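Local coordinates for B-agarase (PDB 5Z6P), which probably hydrolyses the beta-glycosidic linkages of agarose as a glycoside hydrolase of family 50, at residues R274-R282 with V293-F301; T315-H323 with A353-Y364. One frame throughout, in Å; residues are numbered along the deposited sequence.

Contact 1 of 2, residues R274-R282 with V293-F301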
loop_
_atom_site.group_PDB
_atom_site.type_symbol
_atom_site.label_atom_id
_atom_site.label_comp_id
_atom_site.label_asym_id
_atom_site.label_seq_id
_atom_site.Cartn_x
_atom_site.Cartn_y
_atom_site.Cartn_z
ATOM N N ARG A 274 -30.297 12.302 -13.687
ATOM C CA ARG A 274 -30.963 12.116 -12.409
ATOM C C ARG A 274 -31.522 10.706 -12.244
ATOM O O ARG A 274 -32.157 10.162 -13.143
ATOM C CB ARG A 274 -32.091 13.129 -12.256
ATOM C CG ARG A 274 -32.570 13.288 -10.834
ATOM C CD ARG A 274 -31.502 13.947 -9.996
ATOM N NE ARG A 274 -31.939 14.132 -8.624
ATOM C CZ ARG A 274 -32.674 15.156 -8.218
ATOM N NH1 ARG A 274 -33.059 16.077 -9.093
ATOM N NH2 ARG A 274 -33.026 15.253 -6.947
ATOM N N GLN A 275 -31.264 10.123 -11.080
ATOM C CA GLN A 275 -31.783 8.809 -10.740
ATOM C C GLN A 275 -32.759 8.932 -9.583
ATOM O O GLN A 275 -32.865 9.990 -8.971
ATOM C CB GLN A 275 -30.640 7.869 -10.381
ATOM C CG GLN A 275 -29.508 7.894 -11.376
ATOM C CD GLN A 275 -29.808 7.069 -12.590
ATOM O OE1 GLN A 275 -30.324 5.956 -12.482
ATOM N NE2 GLN A 275 -29.483 7.600 -13.760
ATOM N N GLN A 276 -33.471 7.852 -9.281
ATOM C CA GLN A 276 -34.342 7.846 -8.117
ATOM C C GLN A 276 -33.535 8.027 -6.836
ATOM O O GLN A 276 -32.413 7.533 -6.732
ATOM C CB GLN A 276 -35.145 6.558 -8.053
ATOM C CG GLN A 276 -36.104 6.360 -9.213
ATOM C CD GLN A 276 -37.228 5.429 -8.858
ATOM O OE1 GLN A 276 -37.824 5.542 -7.794
ATOM N NE2 GLN A 276 -37.508 4.487 -9.730
ATOM N N ALA A 277 -34.106 8.759 -5.887
ATOM C CA ALA A 277 -33.485 9.031 -4.600
ATOM C C ALA A 277 -34.016 8.085 -3.518
ATOM O O ALA A 277 -35.224 7.963 -3.350
ATOM C CB ALA A 277 -33.741 10.457 -4.194
ATOM N N SER A 278 -33.120 7.429 -2.785
ATOM C CA SER A 278 -33.538 6.544 -1.701
ATOM C C SER A 278 -33.321 7.202 -0.351
ATOM O O SER A 278 -33.733 6.678 0.674
ATOM C CB SER A 278 -32.775 5.219 -1.758
ATOM O OG SER A 278 -31.378 5.424 -1.574
ATOM N N GLY A 279 -32.648 8.344 -0.352
ATOM C CA GLY A 279 -32.240 8.985 0.884
ATOM C C GLY A 279 -30.889 8.499 1.409
ATOM O O GLY A 279 -30.406 9.005 2.412
ATOM N N TYR A 280 -30.285 7.520 0.739
ATOM C CA TYR A 280 -28.941 7.034 1.096
ATOM C C TYR A 280 -28.097 6.790 -0.147
ATOM O O TYR A 280 -28.626 6.555 -1.228
ATOM C CB TYR A 280 -29.005 5.731 1.919
ATOM C CG TYR A 280 -29.803 5.870 3.190
ATOM C CD1 TYR A 280 -31.178 5.659 3.192
ATOM C CD2 TYR A 280 -29.198 6.245 4.368
ATOM C CE1 TYR A 280 -31.912 5.806 4.331
ATOM C CE2 TYR A 280 -29.922 6.390 5.522
ATOM C CZ TYR A 280 -31.282 6.172 5.500
ATOM O OH TYR A 280 -32.023 6.320 6.643
ATOM N N PHE A 281 -26.779 6.837 0.012
ATOM C CA PHE A 281 -25.888 6.433 -1.066
ATOM C C PHE A 281 -26.146 4.974 -1.439
ATOM O O PHE A 281 -26.302 4.121 -0.571
ATOM C CB PHE A 281 -24.428 6.617 -0.672
ATOM C CG PHE A 281 -23.951 8.031 -0.746
ATOM C CD1 PHE A 281 -23.388 8.529 -1.917
ATOM C CD2 PHE A 281 -24.047 8.864 0.354
ATOM C CE1 PHE A 281 -22.950 9.827 -1.986
ATOM C CE2 PHE A 281 -23.604 10.171 0.282
ATOM C CZ PHE A 281 -23.049 10.646 -0.891
ATOM N N ARG A 282 -26.177 4.702 -2.735
ATOM C CA ARG A 282 -26.530 3.374 -3.238
ATOM C C ARG A 282 -25.842 3.101 -4.563
ATOM O O ARG A 282 -25.220 3.991 -5.130
ATOM C CB ARG A 282 -28.045 3.245 -3.393
ATOM C CG ARG A 282 -28.656 4.173 -4.438
ATOM C CD ARG A 282 -30.174 4.118 -4.414
ATOM N NE ARG A 282 -30.746 4.882 -5.522
ATOM C CZ ARG A 282 -30.941 4.388 -6.736
ATOM N NH1 ARG A 282 -30.646 3.122 -7.000
ATOM N NH2 ARG A 282 -31.472 5.149 -7.673
ATOM N N VAL A 293 -24.966 6.346 -6.512
ATOM C CA VAL A 293 -25.996 7.370 -6.582
ATOM C C VAL A 293 -26.088 8.011 -5.209
ATOM O O VAL A 293 -26.071 7.285 -4.215
ATOM C CB VAL A 293 -27.364 6.766 -6.991
ATOM C CG1 VAL A 293 -28.431 7.827 -7.024
ATOM C CG2 VAL A 293 -27.264 6.059 -8.333
ATOM N N ASP A 294 -26.166 9.347 -5.132
ATOM C CA ASP A 294 -26.182 10.033 -3.833
ATOM C C ASP A 294 -27.599 10.007 -3.229
ATOM O O ASP A 294 -28.527 9.553 -3.876
ATOM C CB ASP A 294 -25.569 11.470 -3.952
ATOM C CG ASP A 294 -26.555 12.559 -4.459
ATOM O OD1 ASP A 294 -27.773 12.321 -4.599
ATOM O OD2 ASP A 294 -26.073 13.704 -4.691
ATOM N N PRO A 295 -27.763 10.435 -1.967
ATOM C CA PRO A 295 -29.089 10.299 -1.340
ATOM C C PRO A 295 -30.240 11.006 -2.076
ATOM O O PRO A 295 -31.395 10.629 -1.904
ATOM C CB PRO A 295 -28.884 10.921 0.035
ATOM C CG PRO A 295 -27.448 10.684 0.343
ATOM C CD PRO A 295 -26.720 10.757 -0.979
ATOM N N GLU A 296 -29.925 12.004 -2.896
ATOM C CA GLU A 296 -30.946 12.734 -3.633
ATOM C C GLU A 296 -31.073 12.279 -5.071
ATOM O O GLU A 296 -31.781 12.898 -5.847
ATOM C CB GLU A 296 -30.647 14.230 -3.605
ATOM C CG GLU A 296 -30.951 14.901 -2.278
ATOM C CD GLU A 296 -30.450 16.321 -2.246
ATOM O OE1 GLU A 296 -29.804 16.721 -3.221
ATOM O OE2 GLU A 296 -30.686 17.027 -1.247
ATOM N N GLY A 297 -30.380 11.208 -5.434
ATOM C CA GLY A 297 -30.511 10.638 -6.757
ATOM C C GLY A 297 -29.518 11.112 -7.809
ATOM O O GLY A 297 -29.560 10.658 -8.934
ATOM N N TYR A 298 -28.607 12.005 -7.448
ATOM C CA TYR A 298 -27.575 12.443 -8.391
ATOM C C TYR A 298 -26.492 11.402 -8.580
ATOM O O TYR A 298 -26.046 10.793 -7.625
ATOM C CB TYR A 298 -26.951 13.750 -7.922
ATOM C CG TYR A 298 -27.946 14.869 -7.834
ATOM C CD1 TYR A 298 -28.196 15.691 -8.932
ATOM C CD2 TYR A 298 -28.635 15.116 -6.657
ATOM C CE1 TYR A 298 -29.106 16.712 -8.858
ATOM C CE2 TYR A 298 -29.541 16.147 -6.570
ATOM C CZ TYR A 298 -29.777 16.940 -7.677
ATOM O OH TYR A 298 -30.685 17.960 -7.578
ATOM N N PRO A 299 -26.054 11.190 -9.818
ATOM C CA PRO A 299 -24.991 10.197 -9.978
ATOM C C PRO A 299 -23.732 10.587 -9.191
ATOM O O PRO A 299 -23.443 11.766 -9.014
ATOM C CB PRO A 299 -24.732 10.190 -11.482
ATOM C CG PRO A 299 -25.929 10.799 -12.092
ATOM C CD PRO A 299 -26.483 11.761 -11.102
ATOM N N TYR A 300 -23.012 9.589 -8.690
ATOM C CA TYR A 300 -21.902 9.855 -7.793
ATOM C C TYR A 300 -20.684 9.001 -8.130
ATOM O O TYR A 300 -20.783 7.830 -8.471
ATOM C CB TYR A 300 -22.358 9.644 -6.340
ATOM C CG TYR A 300 -21.324 9.934 -5.259
ATOM C CD1 TYR A 300 -21.176 11.212 -4.734
ATOM C CD2 TYR A 300 -20.522 8.916 -4.742
ATOM C CE1 TYR A 300 -20.246 11.480 -3.739
ATOM C CE2 TYR A 300 -19.589 9.174 -3.738
ATOM C CZ TYR A 300 -19.459 10.462 -3.240
ATOM O OH TYR A 300 -18.556 10.726 -2.252
ATOM N N PHE A 301 -19.527 9.636 -8.060
ATOM C CA PHE A 301 -18.259 8.978 -8.232
ATOM C C PHE A 301 -17.375 9.448 -7.060
ATOM O O PHE A 301 -17.290 10.642 -6.776
ATOM C CB PHE A 301 -17.660 9.312 -9.594
ATOM C CG PHE A 301 -16.431 8.506 -9.945
ATOM C CD1 PHE A 301 -16.546 7.277 -10.587
ATOM C CD2 PHE A 301 -15.156 8.994 -9.659
ATOM C CE1 PHE A 301 -15.424 6.542 -10.925
ATOM C CE2 PHE A 301 -14.024 8.269 -9.986
ATOM C CZ PHE A 301 -14.150 7.045 -10.626
HETATM O O HOH W 1 -30.347 7.402 -3.340
#
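Phe281 and Pro295 meet where the loop 274-282 wraps round a type I beta turn, Asp294 to Gly297, which joins two antiparallel strands in the manner of a beta hairpin. The contact illustrates how one turn can have a tight side and an open one. On the tight, buried side, Pro295 CD sits over the Phe281 ring, 3.5 Å from its centroid in a CH-pi contact. The same phenyl turns its edge to the Tyr300 ring in a T-shaped pair, planes 69° apart, with CE1 3.6 Å from Tyr300 CD1. Val502 on strand 501-506 touches both aromatic rings. Between the sides, Asp294 makes an Asx turn: its OD1 accepts from the backbone N of Glu296 and of Tyr298, one over each face of the carboxylate. Water 1 bridges the two segments, accepting from Ser278 N and donating to Tyr280 O and Asp294 O.

At the solvent side the long side chain of exposed Arg274 carries the contact, alongside the backbone bond from Gln275 N to Gly297 O (2.8 Å). A bend at chi2 (69°) brings the guanidinium back flat over one face of Tyr298, centres 3.9 Å apart and planes at 10°. Stacking and paired bonds together hold the group flat: NE at 3.0 Å and NH2 at 2.9 Å both donate, in the guanidinium plane, to the single atom Glu296 O.

Contact 2 of 2, residues T315-H323 with A353-Y364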
loop_
_atom_site.group_PDB
_atom_site.type_symbol
_atom_site.label_atom_id
_atom_site.label_comp_id
_atom_site.label_asym_id
_atom_site.label_seq_id
_atom_site.Cartn_x
_atom_site.Cartn_y
_atom_site.Cartn_z
ATOM N N THR A 315 6.173 9.805 15.237
ATOM C CA THR A 315 7.449 9.199 14.907
ATOM C C THR A 315 8.268 8.958 16.200
ATOM O O THR A 315 8.111 9.674 17.189
ATOM C CB THR A 315 8.223 10.099 13.906
ATOM O OG1 THR A 315 9.350 9.400 13.381
ATOM C CG2 THR A 315 8.684 11.406 14.577
ATOM N N ILE A 316 9.133 7.954 16.193
ATOM C CA ILE A 316 9.928 7.616 17.368
ATOM C C ILE A 316 11.031 8.660 17.612
ATOM O O ILE A 316 11.790 8.992 16.701
ATOM C CB ILE A 316 10.554 6.215 17.225
ATOM C CG1 ILE A 316 9.467 5.139 17.319
ATOM C CG2 ILE A 316 11.636 5.984 18.272
ATOM C CD1 ILE A 316 8.866 4.974 18.708
ATOM N N THR A 317 11.119 9.185 18.831
ATOM C CA THR A 317 12.153 10.186 19.128
ATOM C C THR A 317 13.494 9.571 19.478
ATOM O O THR A 317 14.515 10.243 19.435
ATOM C CB THR A 317 11.761 11.118 20.297
ATOM O OG1 THR A 317 11.588 10.347 21.492
ATOM C CG2 THR A 317 10.495 11.889 19.985
ATOM N N GLY A 318 13.498 8.302 19.828
ATOM C CA GLY A 318 14.697 7.678 20.357
ATOM C C GLY A 318 14.662 7.586 21.880
ATOM O O GLY A 318 15.194 6.642 22.455
ATOM N N ILE A 319 14.038 8.564 22.538
ATOM C CA ILE A 319 13.958 8.552 24.005
ATOM C C ILE A 319 13.139 7.347 24.481
ATOM O O ILE A 319 12.005 7.144 24.049
ATOM C CB ILE A 319 13.331 9.853 24.570
ATOM C CG1 ILE A 319 14.135 11.088 24.136
ATOM C CG2 ILE A 319 13.193 9.771 26.098
ATOM C CD1 ILE A 319 15.606 11.032 24.474
ATOM N N ASP A 320 13.749 6.550 25.356
ATOM C CA ASP A 320 13.171 5.325 25.899
ATOM C C ASP A 320 12.915 4.273 24.837
ATOM O O ASP A 320 12.138 3.348 25.053
ATOM C CB ASP A 320 11.878 5.631 26.651
ATOM C CG ASP A 320 12.122 5.985 28.098
ATOM O OD1 ASP A 320 13.283 6.248 28.435
ATOM O OD2 ASP A 320 11.161 5.998 28.887
ATOM N N TYR A 321 13.559 4.401 23.684
ATOM C CA TYR A 321 13.380 3.378 22.669
ATOM C C TYR A 321 14.007 2.056 23.096
ATOM O O TYR A 321 15.173 2.014 23.450
ATOM C CB TYR A 321 13.979 3.770 21.317
ATOM C CG TYR A 321 13.793 2.625 20.364
ATOM C CD1 TYR A 321 12.536 2.315 19.886
ATOM C CD2 TYR A 321 14.850 1.800 20.012
ATOM C CE1 TYR A 321 12.336 1.247 19.050
ATOM C CE2 TYR A 321 14.658 0.727 19.171
ATOM C CZ TYR A 321 13.396 0.457 18.695
ATOM O OH TYR A 321 13.181 -0.603 17.858
ATOM N N ASP A 322 13.247 0.972 23.022
ATOM C CA ASP A 322 13.820 -0.337 23.286
ATOM C C ASP A 322 13.080 -1.441 22.551
ATOM O O ASP A 322 11.912 -1.300 22.201
ATOM C CB ASP A 322 13.831 -0.619 24.789
ATOM C CG ASP A 322 14.811 -1.711 25.174
ATOM O OD1 ASP A 322 15.607 -2.138 24.316
ATOM O OD2 ASP A 322 14.795 -2.131 26.345
ATOM N N HIS A 323 13.782 -2.539 22.306
ATOM C CA HIS A 323 13.202 -3.723 21.684
ATOM C C HIS A 323 13.860 -4.954 22.295
ATOM O O HIS A 323 15.003 -5.256 21.976
ATOM C CB HIS A 323 13.409 -3.690 20.168
ATOM C CG HIS A 323 12.554 -4.657 19.409
ATOM N ND1 HIS A 323 11.506 -5.349 19.991
ATOM C CD2 HIS A 323 12.580 -5.050 18.115
ATOM C CE1 HIS A 323 10.937 -6.120 19.090
ATOM N NE2 HIS A 323 11.571 -5.960 17.939
ATOM N N ALA A 353 19.723 -1.812 20.972
ATOM C CA ALA A 353 18.609 -0.874 20.917
ATOM C C ALA A 353 19.082 0.469 21.450
ATOM O O ALA A 353 18.636 1.519 21.000
ATOM C CB ALA A 353 17.419 -1.383 21.711
ATOM N N LYS A 354 20.006 0.424 22.405
ATOM C CA LYS A 354 20.503 1.640 23.027
ATOM C C LYS A 354 21.242 2.539 22.038
ATOM O O LYS A 354 21.049 3.748 22.047
ATOM C CB LYS A 354 21.416 1.306 24.204
ATOM C CG LYS A 354 22.100 2.515 24.806
ATOM C CD LYS A 354 22.973 2.131 25.990
ATOM C CE LYS A 354 24.332 2.808 25.919
ATOM N NZ LYS A 354 24.261 4.288 26.111
ATOM N N VAL A 355 22.092 1.966 21.191
ATOM C CA VAL A 355 22.801 2.798 20.221
ATOM C C VAL A 355 21.824 3.268 19.146
ATOM O O VAL A 355 21.845 4.434 18.768
ATOM C CB VAL A 355 24.019 2.077 19.583
ATOM C CG1 VAL A 355 23.687 0.651 19.196
ATOM C CG2 VAL A 355 24.542 2.869 18.385
ATOM N N ALA A 356 20.952 2.373 18.684
ATOM C CA ALA A 356 19.894 2.758 17.758
ATOM C C ALA A 356 19.115 3.937 18.336
ATOM O O ALA A 356 18.828 4.903 17.642
ATOM C CB ALA A 356 18.974 1.582 17.479
ATOM N N SER A 357 18.824 3.848 19.631
ATOM C CA SER A 357 18.157 4.905 20.382
ATOM C C SER A 357 18.877 6.254 20.261
ATOM O O SER A 357 18.262 7.272 19.959
ATOM C CB SER A 357 18.038 4.482 21.858
ATOM O OG SER A 357 17.936 5.580 22.741
ATOM N N GLU A 358 20.180 6.266 20.491
ATOM C CA GLU A 358 20.926 7.514 20.471
ATOM C C GLU A 358 21.135 8.064 19.050
ATOM O O GLU A 358 21.176 9.279 18.841
ATOM C CB GLU A 358 22.269 7.317 21.171
ATOM C CG GLU A 358 22.128 7.015 22.665
ATOM C CD GLU A 358 23.449 6.699 23.340
ATOM O OE1 GLU A 358 23.772 5.504 23.489
ATOM O OE2 GLU A 358 24.161 7.648 23.730
ATOM N N VAL A 359 21.264 7.173 18.078
ATOM C CA VAL A 359 21.381 7.601 16.690
ATOM C C VAL A 359 20.106 8.317 16.249
ATOM O O VAL A 359 20.159 9.361 15.608
ATOM C CB VAL A 359 21.656 6.411 15.758
ATOM C CG1 VAL A 359 21.611 6.849 14.308
ATOM C CG2 VAL A 359 22.995 5.806 16.084
ATOM N N ARG A 360 18.956 7.760 16.617
ATOM C CA ARG A 360 17.679 8.357 16.227
ATOM C C ARG A 360 17.471 9.721 16.866
ATOM O O ARG A 360 17.135 10.673 16.176
ATOM C CB ARG A 360 16.508 7.440 16.581
ATOM C CG ARG A 360 15.144 8.126 16.446
ATOM C CD ARG A 360 14.883 8.606 15.012
ATOM N NE ARG A 360 14.823 7.492 14.081
ATOM C CZ ARG A 360 13.714 6.816 13.792
ATOM N NH1 ARG A 360 12.556 7.149 14.352
ATOM N NH2 ARG A 360 13.764 5.807 12.931
ATOM N N ARG A 361 17.670 9.817 18.176
ATOM C CA ARG A 361 17.503 11.087 18.877
ATOM C C ARG A 361 18.412 12.182 18.309
ATOM O O ARG A 361 18.005 13.339 18.194
ATOM C CB ARG A 361 17.752 10.905 20.385
ATOM C CG ARG A 361 17.678 12.182 21.214
ATOM C CD ARG A 361 16.396 12.951 20.965
ATOM N NE ARG A 361 16.294 14.187 21.744
ATOM C CZ ARG A 361 16.717 15.380 21.336
ATOM N NH1 ARG A 361 17.296 15.526 20.153
ATOM N NH2 ARG A 361 16.554 16.440 22.109
ATOM N N ALA A 362 19.629 11.818 17.931
ATOM C CA ALA A 362 20.557 12.802 17.370
ATOM C C ALA A 362 20.143 13.278 15.964
ATOM O O ALA A 362 20.705 14.239 15.436
ATOM C CB ALA A 362 21.954 12.241 17.339
ATOM N N MET A 363 19.153 12.625 15.357
ATOM C CA MET A 363 18.675 13.096 14.051
ATOM C C MET A 363 17.883 14.392 14.180
ATOM O O MET A 363 17.793 15.172 13.232
ATOM C CB MET A 363 17.806 12.038 13.361
ATOM C CG MET A 363 18.542 10.822 12.832
ATOM S SD MET A 363 17.399 9.593 12.131
ATOM C CE MET A 363 16.908 10.405 10.623
ATOM N N TYR A 364 17.293 14.613 15.350
ATOM C CA TYR A 364 16.427 15.769 15.534
ATOM C C TYR A 364 17.192 17.000 16.008
ATOM O O TYR A 364 17.840 16.988 17.055
ATOM C CB TYR A 364 15.290 15.440 16.512
ATOM C CG TYR A 364 14.479 14.237 16.092
ATOM C CD1 TYR A 364 13.519 14.336 15.091
ATOM C CD2 TYR A 364 14.691 12.992 16.676
ATOM C CE1 TYR A 364 12.780 13.235 14.697
ATOM C CE2 TYR A 364 13.962 11.875 16.275
ATOM C CZ TYR A 364 13.011 12.006 15.285
ATOM O OH TYR A 364 12.278 10.910 14.894
HETATM O O HOH W 2 9.698 6.091 13.826
#
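Ala353, Tyr321 and Arg360 give up the most surface where the interrupted strand 315-323 lies along helix 353-361. The contact combines close packing at Ala353 and Tyr321 with a general device, the holding of an irregular strand by its carbonyl oxygens, here through Ser357, Arg360 and Tyr364. At one end the Ala353 methyl points toward the other segment, CB lying 3.3 Å from Asp322 OD1. Tyr321 comes in beside it, its ring edge facing the backbone oxygen of Ala353, with CD2 and that O 3.9 Å apart. Its hydroxyl is hydrogen-bonded to Glu390 of strand 388-395.

Next along the helix, the chain turns at Gly318, whose CA passes 4.4 Å from Ser357 CA. Gly318 begins a type II turn ending at Tyr321, and its carbonyl oxygen is held from both faces of its plane: Tyr321 N closes the turn, while Ser357 OG donates from the helix at 3.0 Å.

The same principle recurs, with longer side chains, at Ile316. Arg360 leaves the helix with CG anti to its backbone N and folds twice (chi2 60°, chi3 63°), which brings NH1 round to donate to Ile316 O at 3.1 Å. Tyr364 OH donates to this oxygen from the opposite face, 2.7 Å away, and is also bonded to Thr723. Water 2 accepts from both Arg360 NH1 and Ile316 N, so NH1 is linked to both the carbonyl and, through the water, the amide of Ile316.

Strand 315-325, an outer member of a three-stranded antiparallel sheet, has strand 388-395 as its sheet neighbour while helix 353-361 packs against the loop that interrupts it; Ala362 makes a backbone bond to Gly221.

In the fold
From the N terminus the chain first builds a carbohydrate-binding-like beta region, then passes helix 241-255 to reach contact 1. This contact closes a short loop of two strands, 282-286 and 289-293, and leads into strand 299-305, which has strand 709-714 as its parallel neighbour. Strand 315-325 follows, opening contact 2; its larger loop, mostly not modelled and probably mobile, ends at helix 353-361. The two contacts lie in series, neither nested nor crossed, on opposite sides of the chain's centre, with centres about 51 Å apart. Contact 1 joins the loop before 282-286, outermost in the six-stranded sheet, to the turn after 289-293; contact 2 fastens a helix to the three-stranded sheet, with Arg360 also touching Leu157 of the N-terminal region.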